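23S rRNA (guanine(2535)-N(1))-methyltransferase (Streptomyces viridochromogenes, PDB 1O9G) methylates N1 of guanine 2535 in 23S ribosomal RNA, using S-adenosyl-L-methionine as methyl donor, and thereby confers resistance to the orthosomycin antibiotic avilamycin. Local coordinates at residues Cys60-Leu65 against Ala94-Leu99; Ala107-Arg112 against Arg133-Leu138; Glu114-Phe119 against Ser123-Ala128; Leu227-Ile232 against Ser236-Arg241. The protein carries 3 engineered substitutions. All blocks are in the same frame, centred on the assembly; numbering follows the deposited sequence.

Overall arrangement
Contact 1 is fully buried and lies nearest the middle of the chain, where a single amide hydrogen bond joins the turn after strand 53-57 to helix 87-98. Contacts 2 and 3 both tie helix 102-119 to helix 122-140 and sit on the surface, contact 3 nested inside the loop that contact 2 closes; one is a salt bridge with a bridging water, the other packing round a tyrosine ring, without a hydrogen bond between its two segments. L99 of contact 1 packs on R108 of contact 2, linking the helical pair to the Rossmann-like core. Contact 4, partly buried, is an edge hairpin held by backbone bonds; its centre is about 40 Å from that of contact 3.

Contact 1: Cys60-Leu65 against Ala94-Leu99; sequences CGSGYL and AKNLAL
N96 reaches from helix 87-98 to the backbone of S62, in the turn that leads into helix 64-72. Its CB lies 4.0 Å from the carbonyl oxygens of both S62 and G63, and CG 3.9 Å from S62 O. The tip of the side chain does the bonding: ND2 donates to S62 O over 2.9 Å, with an N-H...O angle of 163°. The acceptor lies almost in the plane of the asparagine amide, whereas the donor stands above the plane of the S62 carbonyl, 37° out of it, and so is not aligned with a lone pair. With CG beside the backbone N (chi1 -84°), the amide extends from the helix toward the turn. Its other end, OD1, accepts from the backbone N of H23, so both ends of the amide are used.

Residues C60 to G63 form a type II' turn. G61 at the second position takes the positive phi the turn needs, and G63, its last residue, also has positive phi. G63, at the N-cap position of helix 64-72, has its CA 6.0 Å from that of N96. S62 OG accepts from Y64 N at 3.3 Å, an ST turn that uses a backbone N-H at the start of the helix. A glycine-rich turn after the first parallel strand is the usual cofactor-binding element of Rossmann-fold methyltransferases, and this one is consistent with that role. A short neutral side chain with a donor and an acceptor suits this buried place, since it satisfies main-chain groups of two loops without bringing in a charge.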
# COMPACT_ATOMS: atom_id res chain seq x y z
N CYS A 60 4.68 5.27 2.40
CA CYS A 60 3.40 5.29 1.74
C CYS A 60 3.28 6.22 0.54
O CYS A 60 2.35 6.06 -0.25
CB CYS A 60 2.29 5.61 2.75
SG CYS A 60 2.31 7.27 3.44
N GLY A 61 4.18 7.19 0.40
CA GLY A 61 4.10 8.13 -0.69
C GLY A 61 2.77 8.82 -0.71
O GLY A 61 2.33 9.32 0.31
N SER A 62 2.14 8.81 -1.87
CA SER A 62 0.83 9.44 -2.08
C SER A 62 -0.31 8.71 -1.40
O SER A 62 -1.44 9.19 -1.41
CB SER A 62 0.52 9.47 -3.58
OG SER A 62 0.22 8.18 -4.08
N GLY A 63 -0.05 7.51 -0.87
CA GLY A 63 -1.08 6.71 -0.23
C GLY A 63 -2.02 6.00 -1.19
O GLY A 63 -2.97 5.34 -0.73
N TYR A 64 -1.77 6.12 -2.50
CA TYR A 64 -2.65 5.50 -3.47
C TYR A 64 -2.64 3.99 -3.27
O TYR A 64 -3.70 3.34 -3.30
CB TYR A 64 -2.19 5.88 -4.89
CG TYR A 64 -2.93 5.14 -5.94
CD1 TYR A 64 -4.19 5.56 -6.35
CD2 TYR A 64 -2.39 4.01 -6.54
CE1 TYR A 64 -4.92 4.84 -7.29
CE2 TYR A 64 -3.09 3.29 -7.51
CZ TYR A 64 -4.34 3.72 -7.88
OH TYR A 64 -5.07 3.02 -8.82
N LEU A 65 -1.46 3.40 -3.15
CA LEU A 65 -1.33 1.96 -3.03
C LEU A 65 -2.10 1.41 -1.82
O LEU A 65 -2.88 0.46 -1.93
CB LEU A 65 0.13 1.53 -3.02
CG LEU A 65 0.45 0.06 -2.80
CD1 LEU A 65 -0.28 -0.86 -3.79
CD2 LEU A 65 1.97 -0.15 -2.89
N ALA A 94 -3.06 11.63 3.06
CA ALA A 94 -4.16 11.85 3.98
C ALA A 94 -5.47 12.01 3.21
O ALA A 94 -6.50 11.53 3.65
CB ALA A 94 -3.89 13.06 4.83
N LYS A 95 -5.46 12.70 2.07
CA LYS A 95 -6.65 12.81 1.22
C LYS A 95 -7.09 11.44 0.73
O LYS A 95 -8.28 11.14 0.68
CB LYS A 95 -6.44 13.75 0.02
CG LYS A 95 -6.33 15.20 0.38
CD LYS A 95 -6.26 16.07 -0.87
CE LYS A 95 -7.63 16.35 -1.48
NZ LYS A 95 -7.59 17.55 -2.36
N ASN A 96 -6.13 10.60 0.37
CA ASN A 96 -6.49 9.25 -0.07
C ASN A 96 -7.05 8.44 1.08
O ASN A 96 -8.06 7.78 0.92
CB ASN A 96 -5.33 8.53 -0.78
CG ASN A 96 -5.21 8.89 -2.24
OD1 ASN A 96 -6.24 8.99 -2.90
ND2 ASN A 96 -3.99 9.03 -2.77
N LEU A 97 -6.42 8.49 2.24
CA LEU A 97 -6.92 7.72 3.38
C LEU A 97 -8.30 8.17 3.85
O LEU A 97 -9.05 7.40 4.44
CB LEU A 97 -5.97 7.72 4.57
CG LEU A 97 -4.72 6.91 4.37
CD1 LEU A 97 -4.00 6.92 5.72
CD2 LEU A 97 -4.90 5.52 3.92
N ALA A 98 -8.63 9.44 3.62
CA ALA A 98 -9.97 9.94 3.92
C ALA A 98 -11.04 9.12 3.17
O ALA A 98 -12.18 9.05 3.61
CB ALA A 98 -10.07 11.41 3.61
N LEU A 99 -10.68 8.55 2.02
CA LEU A 99 -11.59 7.73 1.23
C LEU A 99 -11.89 6.36 1.81
O LEU A 99 -12.69 5.62 1.26
CB LEU A 99 -11.03 7.57 -0.20
CG LEU A 99 -10.77 8.90 -0.93
CD1 LEU A 99 -10.04 8.59 -2.20
CD2 LEU A 99 -12.06 9.65 -1.19

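Contact 2: Ala107-Arg112 against Arg133-Leu138; sequences ARELER and RLRERL
E109 and R135 form the salt bridge that crosses this contact. OE1 of E109 receives R135 NH2 at 3.2 Å on its syn lone pair, and the bond is nearly straight, with an N-H...O angle of 173°. Carboxylate and guanidinium are almost coplanar, 9° apart, so the oxygen meets the arginine at its edge. A water closes a second path: it donates to E109 OE1 at 2.7 Å and accepts from R135 NE at 2.8 Å. OE2 of E109 pairs with R113, so the carboxylate probably keeps its negative charge.

The two helices, 102-119 and 122-140, form an antiparallel helical hairpin, yet here their nearest CA atoms, those of E109 and R135, are 9.3 Å apart, a gap that long polar side chains can span. The glutamate reaches out extended and the arginine, bent at chi3 (38°), meets it with its edge. R135 also packs on L105 and T106 of the partner helix, and E109 on A131 and R132. On helix 102-119 itself, R108 NH1 binds E111 OE1 at 2.8 Å from above the carboxylate plane, and R112 NE lies over the face of the R108 guanidinium. R108 NE and R112 NH2 reach the carbonyls of V21 and V20.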
# COMPACT_ATOMS: atom_id res chain seq x y z
N ALA A 107 -17.95 12.82 0.43
CA ALA A 107 -17.36 14.14 0.20
C ALA A 107 -16.70 14.21 -1.18
O ALA A 107 -16.87 15.18 -1.90
CB ALA A 107 -16.36 14.49 1.28
N ARG A 108 -15.99 13.17 -1.58
CA ARG A 108 -15.37 13.13 -2.89
C ARG A 108 -16.39 13.09 -4.00
O ARG A 108 -16.21 13.75 -5.04
CB ARG A 108 -14.38 11.95 -2.95
CG ARG A 108 -13.59 11.80 -4.23
CD ARG A 108 -12.78 12.98 -4.63
NE ARG A 108 -11.71 12.60 -5.54
CZ ARG A 108 -10.95 13.43 -6.23
NH1 ARG A 108 -11.14 14.74 -6.17
NH2 ARG A 108 -10.00 12.94 -6.99
N GLU A 109 -17.43 12.30 -3.82
CA GLU A 109 -18.52 12.21 -4.80
C GLU A 109 -19.14 13.59 -4.98
O GLU A 109 -19.41 14.01 -6.11
CB GLU A 109 -19.62 11.22 -4.37
CG GLU A 109 -20.74 11.06 -5.37
CD GLU A 109 -21.86 10.14 -4.91
OE1 GLU A 109 -21.68 9.46 -3.89
OE2 GLU A 109 -22.91 10.13 -5.59
N LEU A 110 -19.36 14.30 -3.89
CA LEU A 110 -19.99 15.62 -3.93
C LEU A 110 -19.08 16.58 -4.68
O LEU A 110 -19.55 17.37 -5.49
CB LEU A 110 -20.32 16.15 -2.54
CG LEU A 110 -20.93 17.53 -2.40
CD1 LEU A 110 -22.23 17.64 -3.20
CD2 LEU A 110 -21.17 17.77 -0.92
N GLU A 111 -17.79 16.54 -4.40
CA GLU A 111 -16.82 17.38 -5.09
C GLU A 111 -16.89 17.18 -6.60
O GLU A 111 -16.91 18.14 -7.37
CB GLU A 111 -15.39 17.12 -4.61
CG GLU A 111 -14.33 17.91 -5.36
CD GLU A 111 -12.91 17.70 -4.85
OE1 GLU A 111 -12.52 16.55 -4.55
OE2 GLU A 111 -12.17 18.70 -4.74
N ARG A 112 -16.92 15.92 -7.02
CA ARG A 112 -17.00 15.56 -8.43
C ARG A 112 -18.32 16.03 -9.06
O ARG A 112 -18.33 16.52 -10.19
CB ARG A 112 -16.84 14.06 -8.63
CG ARG A 112 -15.43 13.55 -8.40
CD ARG A 112 -14.41 14.29 -9.21
NE ARG A 112 -13.15 13.59 -9.39
CZ ARG A 112 -12.05 14.17 -9.86
NH1 ARG A 112 -12.02 15.47 -10.10
NH2 ARG A 112 -10.96 13.45 -10.06
N ARG A 133 -20.15 3.89 -6.13
CA ARG A 133 -19.99 2.44 -6.13
C ARG A 133 -18.97 1.98 -5.08
O ARG A 133 -19.21 0.98 -4.36
CB ARG A 133 -19.59 1.90 -7.50
CG ARG A 133 -20.69 1.96 -8.56
CD ARG A 133 -20.31 1.21 -9.80
NE ARG A 133 -19.25 1.90 -10.52
CZ ARG A 133 -19.43 2.79 -11.48
NH1 ARG A 133 -20.63 3.10 -11.94
NH2 ARG A 133 -18.38 3.37 -12.04
N LEU A 134 -17.88 2.71 -4.95
CA LEU A 134 -16.87 2.38 -3.95
C LEU A 134 -17.46 2.49 -2.55
O LEU A 134 -17.13 1.68 -1.69
CB LEU A 134 -15.59 3.25 -4.10
CG LEU A 134 -14.74 2.98 -5.33
CD1 LEU A 134 -13.66 4.07 -5.44
CD2 LEU A 134 -14.13 1.59 -5.26
N ARG A 135 -18.24 3.53 -2.30
CA ARG A 135 -18.92 3.70 -1.01
C ARG A 135 -19.87 2.55 -0.72
O ARG A 135 -19.90 2.05 0.40
CB ARG A 135 -19.66 5.03 -0.90
CG ARG A 135 -20.37 5.24 0.42
CD ARG A 135 -21.05 6.59 0.60
NE ARG A 135 -21.67 7.09 -0.62
CZ ARG A 135 -22.79 6.64 -1.15
NH1 ARG A 135 -23.50 5.69 -0.55
NH2 ARG A 135 -23.22 7.18 -2.29
N GLU A 136 -20.65 2.14 -1.70
CA GLU A 136 -21.58 1.04 -1.52
C GLU A 136 -20.85 -0.26 -1.18
O GLU A 136 -21.28 -0.99 -0.29
CB GLU A 136 -22.51 0.88 -2.74
CG GLU A 136 -23.41 2.09 -2.94
CD GLU A 136 -24.15 2.10 -4.27
OE1 GLU A 136 -23.77 1.34 -5.19
OE2 GLU A 136 -25.12 2.88 -4.37
N ARG A 137 -19.75 -0.55 -1.86
CA ARG A 137 -18.93 -1.72 -1.55
C ARG A 137 -18.30 -1.60 -0.15
O ARG A 137 -18.36 -2.56 0.62
CB ARG A 137 -17.86 -1.99 -2.63
CG ARG A 137 -18.44 -2.54 -3.91
CD ARG A 137 -17.45 -3.09 -4.94
NE ARG A 137 -16.63 -2.07 -5.61
CZ ARG A 137 -17.00 -1.39 -6.71
NH1 ARG A 137 -18.19 -1.57 -7.27
NH2 ARG A 137 -16.15 -0.52 -7.25
N LEU A 138 -17.78 -0.44 0.20
CA LEU A 138 -17.15 -0.24 1.48
C LEU A 138 -18.14 -0.49 2.62
O LEU A 138 -17.84 -1.17 3.59
CB LEU A 138 -16.52 1.16 1.59
CG LEU A 138 -15.89 1.59 2.92
CD1 LEU A 138 -14.68 0.72 3.20
CD2 LEU A 138 -15.50 3.03 2.89
O HOH W 1 -19.84 8.23 -2.38

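Contact 3: Glu114-Phe119 against Ser123-Ala128; sequences EQSERF and SYLEAA
The ring of Y124, from helix 122-140, lies against Q115 and F119 of helix 102-119. Q115 comes over one face: its CB stands 3.8 Å from the ring centroid, a CH-pi contact displaced toward the CD1 side. Further along the glutamine, OE1 lies 3.5 Å from Y124 CD1, and the amide plane is turned 50° from the ring, so the two groups are not stacked. R112 donates to that same OE1, which helps to fix how the amide is rotated. F119 approaches on the CE2 side of the tyrosine. The two rings are inclined at 34° with centroids 5.7 Å apart, an oblique pair in which F119 CD2 comes 3.8 Å from Y124 CE2 and 3.6 Å from Y124 OH. The first torsion of Y124 sets CG beside its own backbone N and carries the ring across the gap between the helices.

Next to the tyrosine, S116 turns its hydroxyl onto the branch of L125. S116 OG lies 3.3 Å from L125 CG, and the serine CB packs on the leucine methyl CD2. The small serine suits a point where the backbones come close: S116 and Y124 have CA atoms 5.2 Å apart. The axes of segments 114-119 and 123-128 run antiparallel at 167°, as expected near the turn of a helical hairpin. Rings, aliphatic carbons and a short hydroxyl side chain carry the contact, and Q115 OE1 is used by R112, so the closed end of the hairpin is probably held mainly by packing, whereas farther along the same helices E109 and R135 form a salt bridge.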
# COMPACT_ATOMS: atom_id res chain seq x y z
N GLU A 114 -20.10 18.60 -8.05
CA GLU A 114 -20.00 20.04 -8.15
C GLU A 114 -19.14 20.43 -9.37
O GLU A 114 -19.47 21.37 -10.09
CB GLU A 114 -19.46 20.66 -6.86
CG GLU A 114 -20.45 20.58 -5.70
CD GLU A 114 -19.86 21.01 -4.37
OE1 GLU A 114 -18.64 20.77 -4.11
OE2 GLU A 114 -20.61 21.58 -3.55
N GLN A 115 -18.05 19.72 -9.61
CA GLN A 115 -17.19 19.95 -10.76
C GLN A 115 -17.94 19.69 -12.06
O GLN A 115 -17.75 20.41 -13.05
CB GLN A 115 -15.93 19.10 -10.67
CG GLN A 115 -14.94 19.58 -9.63
CD GLN A 115 -13.80 18.61 -9.41
OE1 GLN A 115 -14.01 17.42 -9.44
NE2 GLN A 115 -12.60 19.13 -9.22
N SER A 116 -18.78 18.66 -12.09
CA SER A 116 -19.67 18.41 -13.22
C SER A 116 -20.52 19.60 -13.50
O SER A 116 -20.63 20.04 -14.65
CB SER A 116 -20.57 17.20 -12.96
OG SER A 116 -21.60 17.10 -13.93
N GLU A 117 -21.17 20.14 -12.49
CA GLU A 117 -22.08 21.23 -12.71
C GLU A 117 -21.34 22.44 -13.22
O GLU A 117 -21.83 23.15 -14.10
CB GLU A 117 -22.89 21.58 -11.46
CG GLU A 117 -23.85 20.49 -11.01
CD GLU A 117 -24.81 19.98 -12.10
OE1 GLU A 117 -25.08 20.66 -13.12
OE2 GLU A 117 -25.29 18.84 -11.89
N ARG A 118 -20.14 22.66 -12.72
CA ARG A 118 -19.40 23.83 -13.07
C ARG A 118 -18.81 23.70 -14.48
O ARG A 118 -18.94 24.64 -15.29
CB ARG A 118 -18.31 24.08 -12.08
CG ARG A 118 -17.48 25.24 -12.45
CD ARG A 118 -16.53 25.64 -11.37
NE ARG A 118 -15.63 26.67 -11.87
CZ ARG A 118 -14.48 27.00 -11.30
NH1 ARG A 118 -14.07 26.39 -10.19
NH2 ARG A 118 -13.74 27.95 -11.85
N PHE A 119 -18.18 22.57 -14.79
CA PHE A 119 -17.39 22.41 -16.01
C PHE A 119 -18.08 21.63 -17.14
O PHE A 119 -17.74 21.82 -18.29
CB PHE A 119 -16.04 21.73 -15.71
CG PHE A 119 -15.21 22.46 -14.70
CD1 PHE A 119 -14.85 23.79 -14.92
CD2 PHE A 119 -14.78 21.83 -13.54
CE1 PHE A 119 -14.06 24.46 -14.01
CE2 PHE A 119 -14.00 22.50 -12.63
CZ PHE A 119 -13.66 23.81 -12.86
N SER A 123 -16.29 13.22 -17.69
CA SER A 123 -15.45 12.47 -16.77
C SER A 123 -15.77 12.76 -15.31
O SER A 123 -15.52 11.92 -14.48
CB SER A 123 -13.98 12.75 -17.00
OG SER A 123 -13.71 14.11 -16.88
N TYR A 124 -16.27 13.94 -14.98
CA TYR A 124 -16.55 14.27 -13.57
C TYR A 124 -17.71 13.41 -13.07
O TYR A 124 -17.72 12.98 -11.91
CB TYR A 124 -16.85 15.75 -13.37
CG TYR A 124 -15.67 16.65 -13.61
CD1 TYR A 124 -14.56 16.61 -12.79
CD2 TYR A 124 -15.66 17.52 -14.67
CE1 TYR A 124 -13.49 17.43 -13.01
CE2 TYR A 124 -14.57 18.35 -14.93
CZ TYR A 124 -13.49 18.29 -14.08
OH TYR A 124 -12.45 19.14 -14.35
N LEU A 125 -18.70 13.17 -13.94
CA LEU A 125 -19.82 12.30 -13.57
C LEU A 125 -19.44 10.82 -13.57
O LEU A 125 -19.98 10.07 -12.78
CB LEU A 125 -21.02 12.54 -14.48
CG LEU A 125 -21.82 13.80 -14.21
CD1 LEU A 125 -23.00 13.86 -15.17
CD2 LEU A 125 -22.31 13.90 -12.74
N GLU A 126 -18.52 10.42 -14.43
CA GLU A 126 -17.93 9.08 -14.41
C GLU A 126 -17.25 8.88 -13.03
O GLU A 126 -17.41 7.84 -12.40
CB GLU A 126 -16.92 8.87 -15.55
CG GLU A 126 -17.54 8.71 -16.95
CD GLU A 126 -16.50 8.54 -18.08
OE1 GLU A 126 -15.75 9.49 -18.37
OE2 GLU A 126 -16.44 7.46 -18.68
N ALA A 127 -16.57 9.91 -12.54
CA ALA A 127 -15.88 9.82 -11.27
C ALA A 127 -16.87 9.82 -10.09
O ALA A 127 -16.66 9.13 -9.11
CB ALA A 127 -14.87 10.94 -11.11
N ALA A 128 -17.91 10.64 -10.16
CA ALA A 128 -18.90 10.69 -9.08
C ALA A 128 -19.55 9.32 -8.92
O ALA A 128 -19.68 8.87 -7.80
CB ALA A 128 -19.94 11.76 -9.34

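Contact 4: Leu227-Ile232 against Ser236-Arg241; sequences LERLKI and SAVMVR. Engineered in segment 236-241: M239 (natural residue Leu).
Strands 228-232 and 235-241 form the beta hairpin at one edge of the mixed seven-stranded sheet, with 228-232 outermost. L227 N donates to M239 O at 2.9 Å, a bent bond. M239 N donates to E228 O, and L230 and A237 exchange reciprocal backbone bonds, L230 N to A237 O at 3.1 Å and A237 N to L230 O. E228-M239 and L230-A237 are hydrogen-bonded pairs; R229-V238 and K231-S236 are non-hydrogen-bonded.

On the face carrying E228 and L230, the selenomethionine M239, an engineered residue, runs alongside E228, its CE 3.4 Å from E228 CB. The carboxylate of E228 goes on to R46, R42 and R5, and three arginines around one acid probably hold it ionised. L230 CG packs against A237 CB at 4.1 Å, where the small alanine also meets I39 of helix 33-45.

The other face carries R229 and V238 side by side. CG2 of the valine, placed beside the carbonyl carbon, lies 3.7 Å above the plane of the R229 guanidinium, toward its rim. A water at that group's edge accepts from R229 NH1 and donates to A237 O, and NH1 also binds I219 O. At the far end, L227 crosses R241 at about a right angle, with CD2 over a guanidinium face, 3.3 Å from NH1, while R241 NH2 binds R46 O. The backbone thus supplies the register, while R229 and R241 lay guanidinium faces on V238 and L227 and use their N-H groups to bond to carbonyls of neighbouring loops.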
# COMPACT_ATOMS: atom_id res chain seq x y z
N LEU A 227 10.85 -15.63 1.24
CA LEU A 227 9.71 -16.54 1.20
C LEU A 227 9.29 -16.79 -0.24
O LEU A 227 8.96 -17.90 -0.61
CB LEU A 227 8.50 -16.00 1.97
CG LEU A 227 8.63 -15.72 3.45
CD1 LEU A 227 7.38 -14.99 3.93
CD2 LEU A 227 8.83 -16.99 4.23
N GLU A 228 9.27 -15.72 -1.03
CA GLU A 228 8.70 -15.70 -2.38
C GLU A 228 9.16 -14.44 -3.16
O GLU A 228 9.40 -13.39 -2.57
CB GLU A 228 7.17 -15.69 -2.28
CG GLU A 228 6.45 -16.18 -3.52
CD GLU A 228 4.95 -16.26 -3.34
OE1 GLU A 228 4.46 -16.75 -2.31
OE2 GLU A 228 4.23 -15.86 -4.26
N ARG A 229 9.27 -14.60 -4.48
CA ARG A 229 9.57 -13.54 -5.41
C ARG A 229 8.61 -13.57 -6.59
O ARG A 229 8.07 -14.61 -6.92
CB ARG A 229 10.98 -13.70 -5.95
CG ARG A 229 12.06 -13.37 -4.99
CD ARG A 229 13.41 -13.60 -5.60
NE ARG A 229 14.49 -13.41 -4.64
CZ ARG A 229 14.94 -12.22 -4.25
NH1 ARG A 229 14.42 -11.11 -4.73
NH2 ARG A 229 15.92 -12.17 -3.36
N LEU A 230 8.36 -12.41 -7.18
CA LEU A 230 7.69 -12.32 -8.46
C LEU A 230 8.27 -11.23 -9.35
O LEU A 230 8.92 -10.29 -8.88
CB LEU A 230 6.17 -12.23 -8.30
CG LEU A 230 5.55 -10.91 -7.86
CD1 LEU A 230 5.77 -9.77 -8.85
CD2 LEU A 230 4.05 -11.07 -7.65
N LYS A 231 8.07 -11.40 -10.66
CA LYS A 231 8.45 -10.44 -11.69
C LYS A 231 7.26 -10.27 -12.62
O LYS A 231 6.81 -11.25 -13.23
CB LYS A 231 9.63 -10.98 -12.50
CG LYS A 231 10.89 -11.20 -11.69
CD LYS A 231 11.92 -12.03 -12.47
CE LYS A 231 12.56 -11.21 -13.60
NZ LYS A 231 13.25 -12.05 -14.62
N ILE A 232 6.72 -9.06 -12.70
CA ILE A 232 5.63 -8.75 -13.62
C ILE A 232 5.98 -7.44 -14.30
O ILE A 232 6.18 -6.44 -13.63
CB ILE A 232 4.29 -8.62 -12.86
CG1 ILE A 232 3.95 -9.92 -12.11
CG2 ILE A 232 3.17 -8.21 -13.81
CD1 ILE A 232 3.50 -11.04 -12.98
N SER A 236 9.56 -6.02 -9.88
CA SER A 236 9.66 -7.24 -9.10
C SER A 236 9.21 -6.98 -7.67
O SER A 236 9.10 -5.84 -7.23
CB SER A 236 11.08 -7.81 -9.12
OG SER A 236 11.98 -6.95 -8.46
N ALA A 237 8.92 -8.05 -6.96
CA ALA A 237 8.61 -8.00 -5.55
C ALA A 237 9.31 -9.14 -4.84
O ALA A 237 9.62 -10.15 -5.45
CB ALA A 237 7.13 -8.05 -5.33
N VAL A 238 9.54 -8.95 -3.55
CA VAL A 238 10.09 -9.98 -2.69
C VAL A 238 9.34 -9.89 -1.36
O VAL A 238 8.95 -8.82 -0.94
CB VAL A 238 11.62 -9.84 -2.52
CG1 VAL A 238 11.99 -8.56 -1.79
CG2 VAL A 238 12.18 -11.07 -1.83
N MSE A 239 9.14 -11.06 -0.75
CA MSE A 239 8.52 -11.13 0.57
C MSE A 239 9.41 -11.90 1.52
O MSE A 239 9.97 -12.90 1.15
CB MSE A 239 7.20 -11.91 0.49
CG MSE A 239 6.19 -11.38 -0.47
SE MSE A 239 4.60 -12.46 -0.48
CE MSE A 239 5.34 -14.16 0.21
N VAL A 240 9.50 -11.39 2.74
CA VAL A 240 10.25 -12.03 3.80
C VAL A 240 9.43 -12.06 5.08
O VAL A 240 8.53 -11.29 5.29
CB VAL A 240 11.61 -11.30 4.09
CG1 VAL A 240 12.53 -11.34 2.87
CG2 VAL A 240 11.40 -9.94 4.57
N ARG A 241 9.77 -12.99 5.95
CA ARG A 241 9.15 -13.08 7.24
C ARG A 241 9.96 -12.31 8.27
O ARG A 241 11.17 -12.44 8.30
CB ARG A 241 9.07 -14.54 7.66
CG ARG A 241 8.48 -14.72 9.04
CD ARG A 241 7.75 -16.01 9.27
NE ARG A 241 6.73 -16.27 8.27
CZ ARG A 241 6.78 -17.23 7.35
NH1 ARG A 241 7.86 -18.01 7.22
NH2 ARG A 241 5.73 -17.41 6.53
O HOH W 2 12.45 -9.86 -6.48